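Local coordinates for uncharacterized protein (Pyrococcus abyssi, PDB 5IFF), which acts as a restriction DNA glycosylase, probably excising adenine from its recognition sequence, and assembles as a tetramer on nonspecific double-stranded DNA, at residues D53-W58 against C161-N166; D98-Y103 against F198-E203; I109-T114 against Y124-P129. The protein carries 2 engineered substitutions. All blocks are in the same frame, centred on the assembly; numbering follows the deposited sequence.

Contact 1 of 3, residues D53-W58 against C161-N166; sequences DYYIAW and CIPLTN. Engineered in segment 53-58: Ala57 (natural residue Glu).
Leu164 pushes its two methyls into separate hollows of strand 54-58: CD1 rests 3.7 Å from Tyr54 CB, while CD2 lies 3.6 Å from Ile56 CG1, the Leu164 and Ile56 side chains crossing at about a right angle. The backbones zip up as an antiparallel ladder. Ile56 and Ile162 form a hydrogen-bonded pair, with Ile56 N to Ile162 O at 2.7 Å and its reciprocal bond beside it, and Leu164 N adds a nearly straight third bond to Tyr54 O. A water donates to that carbonyl and accepts from Thr165 N.

Ile56 and Ile162 share one face of the sheet, and Ile162 CD1 reaches the edge of the Trp58 ring, whose NE1 is held by Glu71. Tyr55, Pro163, the engineered Ala57 and Cys161 share the other. With CG anti to its carbonyl carbon (chi1 -60°), the Tyr55 ring leans across the partner strand; CE2 meets Pro163 CG at 3.7 Å and CD2 meets Cys161 CB at 3.9 Å.

This antiparallel pairing sits inside the large sheet: strand 25-29 borders the other side of strand 54-59, strand 11-17 packs on the Ile56 and Ile162 face, and Phe140 meets the Tyr55 ring.

Contact 2 of 3, residues D98-Y103 against F198-E203; sequences DDVKSY and FIIASE
Tyr103 lays its ring against the chain where helix 188-201 gives way to helix 203-216, and its atoms meet in turn the end of one helix and the start of the next. CB sits 3.5 Å from Ile200 O, close to where Tyr103 CA makes a CA-H...O contact with the same oxygen. Because CG is anti to the carbonyl carbon (chi1 -53°), the ring turns over the Ser202-Glu203 peptide; Glu203 N lies above its centre, against both CG and CD2. CD1 comes to 3.5 Å from Ser202 C. Ile199 O, a buried carbonyl without a polar partner in the model, sits at the ring edge, near its plane, 3.4 Å from Tyr103 CE1. On the same face as Ser202 C, toward CE2, Glu203 CB makes an off-centre CH-pi contact, 3.7 Å from Tyr103 CE2, and CZ lies over Glu203 CA. The tip, OH, passes Glu203 CG and is hydrogen-bonded to Lys206.

Earlier in the loop Val100 CG2 touches Ile199 CG2 at 3.8 Å and Ile200 CG2 at 4.1 Å.

The contact thus joins the end of helix 87-99 to a helix-to-helix junction, where Ser202 OG caps His205 N of helix 203-216. Strand 140-147 backs Ile200, and Tyr119 of the second subunit packs on Val100.

Contact 3 of 3, residues I109-T114 against Y124-P129; sequences IRREST and YEDVYP
Over one face of the Tyr128 ring lies Ile109, whose CG1 makes a CH-pi contact 4.0 Å from the ring centroid; its CD1 comes within 3.5 Å of Tyr128 CE2. The guanidinium of Arg110 has Val127 CG1 over one face, displaced toward the rim, and Glu112 OE2 at its edge, in plane. There NE and NH2 grip the single oxygen side-on, with Arg110 NH2 to Glu112 OE2 at 2.7 Å; NE meets it on the anti side and NH2 on the syn side, tilted well out of the carboxylate plane. Arg110 CG stands between its backbone N and carbonyl carbon (chi1 71°), and the extended chain beyond carries the guanidinium over Val127. Arg111 bends at chi3 (-64°), which brings one guanidinium face up to Asp126; OD1 lies over it, well out of plane, a salt bridge of charges only, with the oxygen's exact place doubtful. Tyr124 CB meets the guanidinium edge, 3.8 Å from Arg111 NH2.

These side chains ride on a long hairpin-like arm, in which strands 110-114 and 116-118 pair in turn, antiparallel, with the long strand 121-134. The hydrogen-bonded pairs are Arg110 with Val127 and Glu112 with Glu125; Glu112 N to Glu125 O, at 2.8 Å, is nearly straight. Between them Arg111 faces Asp126 and, further along, Ser113 faces Tyr124 as non-hydrogen-bonded pairs. The other edge of strand 124-129 pairs antiparallel with a strand of the second subunit, carrying the sheet across the interface.

Beside the Tyr124 ring, Ser113 CB approaches CE1 to 3.9 Å. Thr114 CG2 crosses the Glu125 chain at about a right angle, 4.1 Å from Glu125 CD. Glu125 OE2 and Arg110 NH1 form reciprocal salt bridges with Arg110 and Glu125 of the second subunit, and the two Tyr128 rings meet there.

Contacts 1 and 3 belong to one large antiparallel sheet, yet their centres stand about 29 Å apart, linked through strands 121-134, 140-147 and 154-163. Contact 2 joins loop and helix ends outside that sheet, with its centre about 26 Å from that of contact 1 and about 24 Å from that of contact 3. Along the chain the order is 53-58, 98-103, 109-114, 124-129, 161-166 and 198-203. Contact 3 is thus a local pairing enclosed by both others, whereas contacts 1 and 2 interlace. Contacts 1 and 2 both lie near adenine-binding residues, Gln59 and Ile60 for the first and Val158 for the second, while contacts 2 and 3 both reach the second subunit, tying the chain's fold to its assembly.

Contact 1 of 3, residues D53-W58 against C161-N166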
loop_
_atom_site.group_PDB
_atom_site.type_symbol
_atom_site.label_atom_id
_atom_site.label_comp_id
_atom_site.label_asym_id
_atom_site.label_seq_id
_atom_site.Cartn_x
_atom_site.Cartn_y
_atom_site.Cartn_z
ATOM N N ASP A 53 21.690 -20.292 -15.355
ATOM C CA ASP A 53 21.190 -20.141 -14.001
ATOM C C ASP A 53 20.044 -19.091 -13.860
ATOM O O ASP A 53 19.487 -18.905 -12.761
ATOM C CB ASP A 53 22.330 -19.757 -13.068
ATOM C CG ASP A 53 23.385 -20.854 -12.952
ATOM O OD1 ASP A 53 23.031 -22.047 -13.157
ATOM O OD2 ASP A 53 24.542 -20.508 -12.668
ATOM N N TYR A 54 19.729 -18.374 -14.932
ATOM C CA TYR A 54 18.688 -17.334 -14.828
ATOM C C TYR A 54 17.352 -17.769 -15.421
ATOM O O TYR A 54 17.290 -18.346 -16.511
ATOM C CB TYR A 54 19.118 -16.045 -15.495
ATOM C CG TYR A 54 20.286 -15.428 -14.767
ATOM C CD1 TYR A 54 20.077 -14.633 -13.650
ATOM C CD2 TYR A 54 21.602 -15.727 -15.143
ATOM C CE1 TYR A 54 21.154 -14.089 -12.941
ATOM C CE2 TYR A 54 22.695 -15.179 -14.456
ATOM C CZ TYR A 54 22.469 -14.370 -13.348
ATOM O OH TYR A 54 23.538 -13.837 -12.632
ATOM N N TYR A 55 16.285 -17.472 -14.674
ATOM C CA TYR A 55 14.930 -17.858 -15.075
ATOM C C TYR A 55 13.974 -16.714 -14.911
ATOM O O TYR A 55 14.148 -15.844 -14.037
ATOM C CB TYR A 55 14.398 -19.022 -14.227
ATOM C CG TYR A 55 15.226 -20.287 -14.315
ATOM C CD1 TYR A 55 16.492 -20.349 -13.743
ATOM C CD2 TYR A 55 14.722 -21.414 -14.957
ATOM C CE1 TYR A 55 17.264 -21.515 -13.816
ATOM C CE2 TYR A 55 15.486 -22.580 -15.029
ATOM C CZ TYR A 55 16.730 -22.627 -14.449
ATOM O OH TYR A 55 17.495 -23.780 -14.523
ATOM N N ILE A 56 12.902 -16.772 -15.671
ATOM C CA ILE A 56 11.769 -15.906 -15.319
ATOM C C ILE A 56 10.846 -16.720 -14.426
ATOM O O ILE A 56 10.326 -17.754 -14.875
ATOM C CB ILE A 56 10.949 -15.445 -16.552
ATOM C CG1 ILE A 56 11.792 -14.582 -17.483
ATOM C CG2 ILE A 56 9.739 -14.630 -16.068
ATOM C CD1 ILE A 56 11.174 -14.489 -18.844
ATOM N N ALA A 57 10.683 -16.273 -13.190
ATOM C CA ALA A 57 9.803 -16.893 -12.222
ATOM C C ALA A 57 8.437 -16.221 -12.265
ATOM O O ALA A 57 8.317 -15.048 -11.940
ATOM C CB ALA A 57 10.409 -16.780 -10.811
ATOM N N TRP A 58 7.413 -16.996 -12.605
ATOM C CA TRP A 58 6.101 -16.477 -12.837
ATOM C C TRP A 58 5.139 -17.211 -11.909
ATOM O O TRP A 58 4.935 -18.450 -12.050
ATOM C CB TRP A 58 5.731 -16.698 -14.281
ATOM C CG TRP A 58 4.370 -16.157 -14.735
ATOM C CD1 TRP A 58 3.485 -15.345 -14.036
ATOM C CD2 TRP A 58 3.754 -16.402 -16.033
ATOM N NE1 TRP A 58 2.389 -15.068 -14.840
ATOM C CE2 TRP A 58 2.531 -15.684 -16.038
ATOM C CE3 TRP A 58 4.152 -17.117 -17.164
ATOM C CZ2 TRP A 58 1.672 -15.710 -17.161
ATOM C CZ3 TRP A 58 3.282 -17.147 -18.281
ATOM C CH2 TRP A 58 2.059 -16.442 -18.262
ATOM N N CYS A 161 9.104 -21.571 -13.843
ATOM C CA CYS A 161 10.392 -20.894 -13.946
ATOM C C CYS A 161 10.894 -21.179 -15.364
ATOM O O CYS A 161 11.162 -22.334 -15.690
ATOM C CB CYS A 161 11.399 -21.428 -12.933
ATOM S SG CYS A 161 10.898 -20.931 -11.227
ATOM N N ILE A 162 11.000 -20.127 -16.163
ATOM C CA ILE A 162 11.294 -20.232 -17.591
ATOM C C ILE A 162 12.746 -19.827 -17.828
ATOM O O ILE A 162 13.075 -18.688 -17.588
ATOM C CB ILE A 162 10.410 -19.307 -18.414
ATOM C CG1 ILE A 162 8.907 -19.749 -18.286
ATOM C CG2 ILE A 162 10.794 -19.463 -19.901
ATOM C CD1 ILE A 162 7.895 -18.642 -18.656
ATOM N N PRO A 163 13.596 -20.732 -18.339
ATOM C CA PRO A 163 15.001 -20.296 -18.590
ATOM C C PRO A 163 15.098 -19.108 -19.557
ATOM O O PRO A 163 14.425 -19.101 -20.604
ATOM C CB PRO A 163 15.662 -21.536 -19.202
ATOM C CG PRO A 163 14.761 -22.724 -18.700
ATOM C CD PRO A 163 13.376 -22.148 -18.682
ATOM N N LEU A 164 15.917 -18.116 -19.225
ATOM C CA LEU A 164 16.112 -17.009 -20.148
ATOM C C LEU A 164 16.661 -17.498 -21.500
ATOM O O LEU A 164 16.566 -16.802 -22.509
ATOM C CB LEU A 164 17.082 -15.964 -19.593
ATOM C CG LEU A 164 16.523 -15.086 -18.449
ATOM C CD1 LEU A 164 17.607 -13.989 -18.221
ATOM C CD2 LEU A 164 15.171 -14.495 -18.796
ATOM N N THR A 165 17.261 -18.676 -21.514
ATOM C CA THR A 165 17.831 -19.152 -22.779
ATOM C C THR A 165 16.701 -19.602 -23.696
ATOM O O THR A 165 16.954 -19.978 -24.835
ATOM C CB THR A 165 18.793 -20.321 -22.582
ATOM O OG1 THR A 165 18.146 -21.317 -21.795
ATOM C CG2 THR A 165 20.038 -19.880 -21.875
ATOM N N ASN A 166 15.476 -19.663 -23.154
ATOM C CA ASN A 166 14.301 -20.122 -23.910
ATOM C C ASN A 166 13.388 -19.015 -24.398
ATOM O O ASN A 166 12.319 -19.308 -24.935
ATOM C CB ASN A 166 13.426 -21.111 -23.099
ATOM C CG ASN A 166 14.076 -22.463 -22.965
ATOM O OD1 ASN A 166 15.202 -22.643 -23.392
ATOM N ND2 ASN A 166 13.398 -23.393 -22.347
HETATM O O HOH W 1 18.660 -19.403 -18.816
#

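Contact 2 of 3, residues D98-Y103 against F198-E203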
loop_
_atom_site.group_PDB
_atom_site.type_symbol
_atom_site.label_atom_id
_atom_site.label_comp_id
_atom_site.label_asym_id
_atom_site.label_seq_id
_atom_site.Cartn_x
_atom_site.Cartn_y
_atom_site.Cartn_z
ATOM N N ASP A 98 -9.400 -37.228 -11.636
ATOM C CA ASP A 98 -10.224 -38.240 -10.967
ATOM C C ASP A 98 -9.418 -39.082 -10.006
ATOM O O ASP A 98 -9.925 -39.533 -8.983
ATOM C CB ASP A 98 -10.898 -39.177 -11.986
ATOM C CG ASP A 98 -12.044 -38.504 -12.723
ATOM O OD1 ASP A 98 -12.567 -37.502 -12.173
ATOM O OD2 ASP A 98 -12.423 -38.969 -13.827
ATOM N N ASP A 99 -8.172 -39.322 -10.369
ATOM C CA ASP A 99 -7.270 -40.178 -9.598
ATOM C C ASP A 99 -6.623 -39.450 -8.388
ATOM O O ASP A 99 -6.132 -40.067 -7.470
ATOM C CB ASP A 99 -6.158 -40.735 -10.515
ATOM C CG ASP A 99 -6.704 -41.542 -11.723
ATOM O OD1 ASP A 99 -7.817 -42.118 -11.645
ATOM O OD2 ASP A 99 -6.002 -41.610 -12.758
ATOM N N VAL A 100 -6.594 -38.132 -8.412
ATOM C CA VAL A 100 -5.935 -37.371 -7.335
ATOM C C VAL A 100 -6.861 -37.254 -6.106
ATOM O O VAL A 100 -7.967 -36.686 -6.239
ATOM C CB VAL A 100 -5.551 -35.977 -7.842
ATOM C CG1 VAL A 100 -4.990 -35.090 -6.695
ATOM C CG2 VAL A 100 -4.514 -36.109 -8.975
ATOM N N LYS A 101 -6.426 -37.754 -4.938
ATOM C CA LYS A 101 -7.226 -37.702 -3.681
ATOM C C LYS A 101 -6.385 -37.161 -2.508
ATOM O O LYS A 101 -6.763 -37.254 -1.345
ATOM C CB LYS A 101 -7.760 -39.085 -3.304
ATOM C CG LYS A 101 -8.625 -39.777 -4.345
ATOM C CD LYS A 101 -9.973 -39.100 -4.496
ATOM C CE LYS A 101 -10.805 -39.769 -5.566
ATOM N NZ LYS A 101 -11.992 -38.943 -5.905
ATOM N N SER A 102 -5.216 -36.632 -2.826
ATOM C CA SER A 102 -4.349 -36.060 -1.800
ATOM C C SER A 102 -3.602 -34.878 -2.411
ATOM O O SER A 102 -3.317 -34.883 -3.606
ATOM C CB SER A 102 -3.376 -37.109 -1.276
ATOM O OG SER A 102 -2.507 -36.504 -0.356
ATOM N N TYR A 103 -3.302 -33.870 -1.599
ATOM C CA TYR A 103 -2.863 -32.577 -2.118
ATOM C C TYR A 103 -1.675 -32.046 -1.360
ATOM O O TYR A 103 -1.476 -32.403 -0.194
ATOM C CB TYR A 103 -4.015 -31.561 -2.044
ATOM C CG TYR A 103 -5.261 -32.115 -2.713
ATOM C CD1 TYR A 103 -5.413 -32.049 -4.090
ATOM C CD2 TYR A 103 -6.259 -32.735 -1.967
ATOM C CE1 TYR A 103 -6.563 -32.612 -4.729
ATOM C CE2 TYR A 103 -7.391 -33.254 -2.569
ATOM C CZ TYR A 103 -7.537 -33.184 -3.956
ATOM O OH TYR A 103 -8.640 -33.725 -4.585
ATOM N N PHE A 198 -1.922 -27.452 -10.555
ATOM C CA PHE A 198 -3.025 -26.907 -9.826
ATOM C C PHE A 198 -3.932 -28.022 -9.271
ATOM O O PHE A 198 -4.490 -27.900 -8.160
ATOM C CB PHE A 198 -3.823 -25.937 -10.731
ATOM C CG PHE A 198 -3.242 -24.554 -10.774
ATOM C CD1 PHE A 198 -3.265 -23.753 -9.621
ATOM C CD2 PHE A 198 -2.650 -24.045 -11.938
ATOM C CE1 PHE A 198 -2.738 -22.431 -9.633
ATOM C CE2 PHE A 198 -2.100 -22.740 -11.960
ATOM C CZ PHE A 198 -2.146 -21.936 -10.815
ATOM N N ILE A 199 -4.072 -29.096 -10.049
ATOM C CA ILE A 199 -4.879 -30.231 -9.654
ATOM C C ILE A 199 -4.331 -30.872 -8.354
ATOM O O ILE A 199 -5.129 -31.255 -7.493
ATOM C CB ILE A 199 -4.955 -31.265 -10.800
ATOM C CG1 ILE A 199 -5.961 -30.773 -11.841
ATOM C CG2 ILE A 199 -5.373 -32.647 -10.299
ATOM C CD1 ILE A 199 -5.891 -31.589 -13.133
ATOM N N ILE A 200 -3.001 -30.949 -8.195
ATOM C CA ILE A 200 -2.446 -31.603 -6.991
ATOM C C ILE A 200 -2.166 -30.592 -5.844
ATOM O O ILE A 200 -1.880 -30.994 -4.724
ATOM C CB ILE A 200 -1.180 -32.383 -7.286
ATOM C CG1 ILE A 200 -0.027 -31.450 -7.694
ATOM C CG2 ILE A 200 -1.461 -33.462 -8.335
ATOM C CD1 ILE A 200 1.357 -32.106 -7.496
ATOM N N ALA A 201 -2.334 -29.300 -6.119
ATOM C CA ALA A 201 -2.068 -28.268 -5.098
ATOM C C ALA A 201 -3.080 -28.249 -3.949
ATOM O O ALA A 201 -2.695 -28.141 -2.757
ATOM C CB ALA A 201 -2.030 -26.885 -5.777
ATOM N N SER A 202 -4.373 -28.307 -4.284
ATOM C CA SER A 202 -5.450 -28.339 -3.274
ATOM C C SER A 202 -6.726 -28.856 -3.902
ATOM O O SER A 202 -6.901 -28.724 -5.134
ATOM C CB SER A 202 -5.731 -26.964 -2.690
ATOM O OG SER A 202 -6.352 -26.100 -3.645
ATOM N N GLU A 203 -7.645 -29.361 -3.074
ATOM C CA GLU A 203 -8.909 -29.838 -3.633
ATOM C C GLU A 203 -9.641 -28.687 -4.311
ATOM O O GLU A 203 -10.261 -28.846 -5.340
ATOM C CB GLU A 203 -9.805 -30.466 -2.550
ATOM C CG GLU A 203 -11.067 -31.094 -3.143
ATOM C CD GLU A 203 -11.836 -31.966 -2.160
ATOM O OE1 GLU A 203 -11.423 -32.081 -0.998
ATOM O OE2 GLU A 203 -12.859 -32.545 -2.571
#

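Contact 3 of 3, residues I109-T114 against Y124-P129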
loop_
_atom_site.group_PDB
_atom_site.type_symbol
_atom_site.label_atom_id
_atom_site.label_comp_id
_atom_site.label_asym_id
_atom_site.label_seq_id
_atom_site.Cartn_x
_atom_site.Cartn_y
_atom_site.Cartn_z
ATOM N N ILE A 109 2.743 -27.788 7.167
ATOM C CA ILE A 109 4.046 -27.349 7.644
ATOM C C ILE A 109 4.338 -27.980 9.002
ATOM O O ILE A 109 3.486 -27.934 9.881
ATOM C CB ILE A 109 4.055 -25.822 7.745
ATOM C CG1 ILE A 109 4.036 -25.225 6.333
ATOM C CG2 ILE A 109 5.233 -25.338 8.551
ATOM C CD1 ILE A 109 3.124 -24.013 6.138
ATOM N N ARG A 110 5.502 -28.599 9.187
ATOM C CA ARG A 110 5.813 -29.182 10.499
ATOM C C ARG A 110 7.038 -28.517 11.181
ATOM O O ARG A 110 7.937 -28.013 10.510
ATOM C CB ARG A 110 6.035 -30.689 10.364
ATOM C CG ARG A 110 7.313 -31.105 9.649
ATOM C CD ARG A 110 7.391 -32.625 9.528
ATOM N NE ARG A 110 8.737 -33.108 9.206
ATOM C CZ ARG A 110 9.177 -33.349 7.972
ATOM N NH1 ARG A 110 8.377 -33.143 6.936
ATOM N NH2 ARG A 110 10.417 -33.791 7.773
ATOM N N ARG A 111 7.061 -28.504 12.513
ATOM C CA ARG A 111 8.231 -27.988 13.219
ATOM C C ARG A 111 8.969 -29.152 13.854
ATOM O O ARG A 111 8.378 -29.944 14.580
ATOM C CB ARG A 111 7.851 -26.950 14.274
ATOM C CG ARG A 111 9.082 -26.416 15.049
ATOM C CD ARG A 111 8.719 -25.500 16.190
ATOM N NE ARG A 111 8.059 -24.257 15.785
ATOM C CZ ARG A 111 8.639 -23.278 15.102
ATOM N NH1 ARG A 111 7.972 -22.174 14.798
ATOM N NH2 ARG A 111 9.893 -23.407 14.712
ATOM N N GLU A 112 10.258 -29.269 13.553
ATOM C CA GLU A 112 11.069 -30.356 14.078
ATOM C C GLU A 112 12.023 -29.816 15.109
ATOM O O GLU A 112 12.597 -28.742 14.931
ATOM C CB GLU A 112 11.856 -31.058 12.972
ATOM C CG GLU A 112 11.008 -31.844 11.967
ATOM C CD GLU A 112 11.848 -32.782 11.099
ATOM O OE1 GLU A 112 13.091 -32.786 11.248
ATOM O OE2 GLU A 112 11.270 -33.515 10.268
ATOM N N SER A 113 12.166 -30.562 16.195
ATOM C CA SER A 113 13.163 -30.281 17.189
ATOM C C SER A 113 14.490 -30.800 16.698
ATOM O O SER A 113 14.549 -31.791 15.980
ATOM C CB SER A 113 12.805 -30.930 18.537
ATOM O OG SER A 113 12.803 -32.350 18.452
ATOM N N THR A 114 15.558 -30.121 17.082
ATOM C CA THR A 114 16.905 -30.594 16.824
ATOM C C THR A 114 17.631 -30.707 18.150
ATOM O O THR A 114 17.047 -30.504 19.216
ATOM C CB THR A 114 17.676 -29.645 15.909
ATOM O OG1 THR A 114 18.203 -28.573 16.699
ATOM C CG2 THR A 114 16.749 -29.065 14.844
ATOM N N TYR A 124 15.028 -25.033 16.484
ATOM C CA TYR A 124 13.986 -25.843 15.841
ATOM C C TYR A 124 14.088 -25.614 14.343
ATOM O O TYR A 124 14.779 -24.701 13.901
ATOM C CB TYR A 124 12.581 -25.481 16.337
ATOM C CG TYR A 124 12.366 -25.847 17.789
ATOM C CD1 TYR A 124 11.765 -27.046 18.143
ATOM C CD2 TYR A 124 12.812 -25.003 18.814
ATOM C CE1 TYR A 124 11.589 -27.388 19.481
ATOM C CE2 TYR A 124 12.643 -25.333 20.145
ATOM C CZ TYR A 124 12.031 -26.526 20.474
ATOM O OH TYR A 124 11.853 -26.868 21.797
ATOM N N GLU A 125 13.419 -26.453 13.559
ATOM C CA GLU A 125 13.376 -26.239 12.120
ATOM C C GLU A 125 11.923 -26.270 11.646
ATOM O O GLU A 125 11.208 -27.220 11.946
ATOM C CB GLU A 125 14.229 -27.295 11.404
ATOM C CG GLU A 125 15.723 -26.994 11.400
ATOM C CD GLU A 125 16.604 -28.128 10.812
ATOM O OE1 GLU A 125 16.160 -29.297 10.744
ATOM O OE2 GLU A 125 17.758 -27.839 10.420
ATOM N N ASP A 126 11.467 -25.217 10.961
ATOM C CA ASP A 126 10.149 -25.232 10.319
ATOM C C ASP A 126 10.297 -25.768 8.889
ATOM O O ASP A 126 11.173 -25.315 8.148
ATOM C CB ASP A 126 9.517 -23.842 10.311
ATOM C CG ASP A 126 8.971 -23.448 11.674
ATOM O OD1 ASP A 126 8.572 -24.363 12.430
ATOM O OD2 ASP A 126 8.925 -22.235 11.976
ATOM N N VAL A 127 9.434 -26.711 8.498
ATOM C CA VAL A 127 9.685 -27.494 7.291
ATOM C C VAL A 127 8.484 -27.370 6.343
ATOM O O VAL A 127 7.378 -27.779 6.697
ATOM C CB VAL A 127 9.956 -29.000 7.608
ATOM C CG1 VAL A 127 10.492 -29.716 6.388
ATOM C CG2 VAL A 127 10.939 -29.158 8.786
ATOM N N TYR A 128 8.720 -26.758 5.186
ATOM C CA TYR A 128 7.687 -26.481 4.182
ATOM C C TYR A 128 7.806 -27.433 2.989
ATOM O O TYR A 128 8.884 -27.555 2.403
ATOM C CB TYR A 128 7.804 -25.058 3.658
ATOM C CG TYR A 128 7.478 -23.967 4.633
ATOM C CD1 TYR A 128 8.336 -23.669 5.699
ATOM C CD2 TYR A 128 6.328 -23.203 4.479
ATOM C CE1 TYR A 128 8.031 -22.658 6.592
ATOM C CE2 TYR A 128 6.023 -22.188 5.366
ATOM C CZ TYR A 128 6.884 -21.920 6.417
ATOM O OH TYR A 128 6.576 -20.908 7.289
ATOM N N PRO A 129 6.695 -28.084 2.601
ATOM C CA PRO A 129 6.774 -29.015 1.470
ATOM C C PRO A 129 6.761 -28.250 0.140
ATOM O O PRO A 129 6.019 -27.266 -0.008
ATOM C CB PRO A 129 5.509 -29.870 1.637
ATOM C CG PRO A 129 4.501 -28.857 2.124
ATOM C CD PRO A 129 5.306 -27.893 3.044
#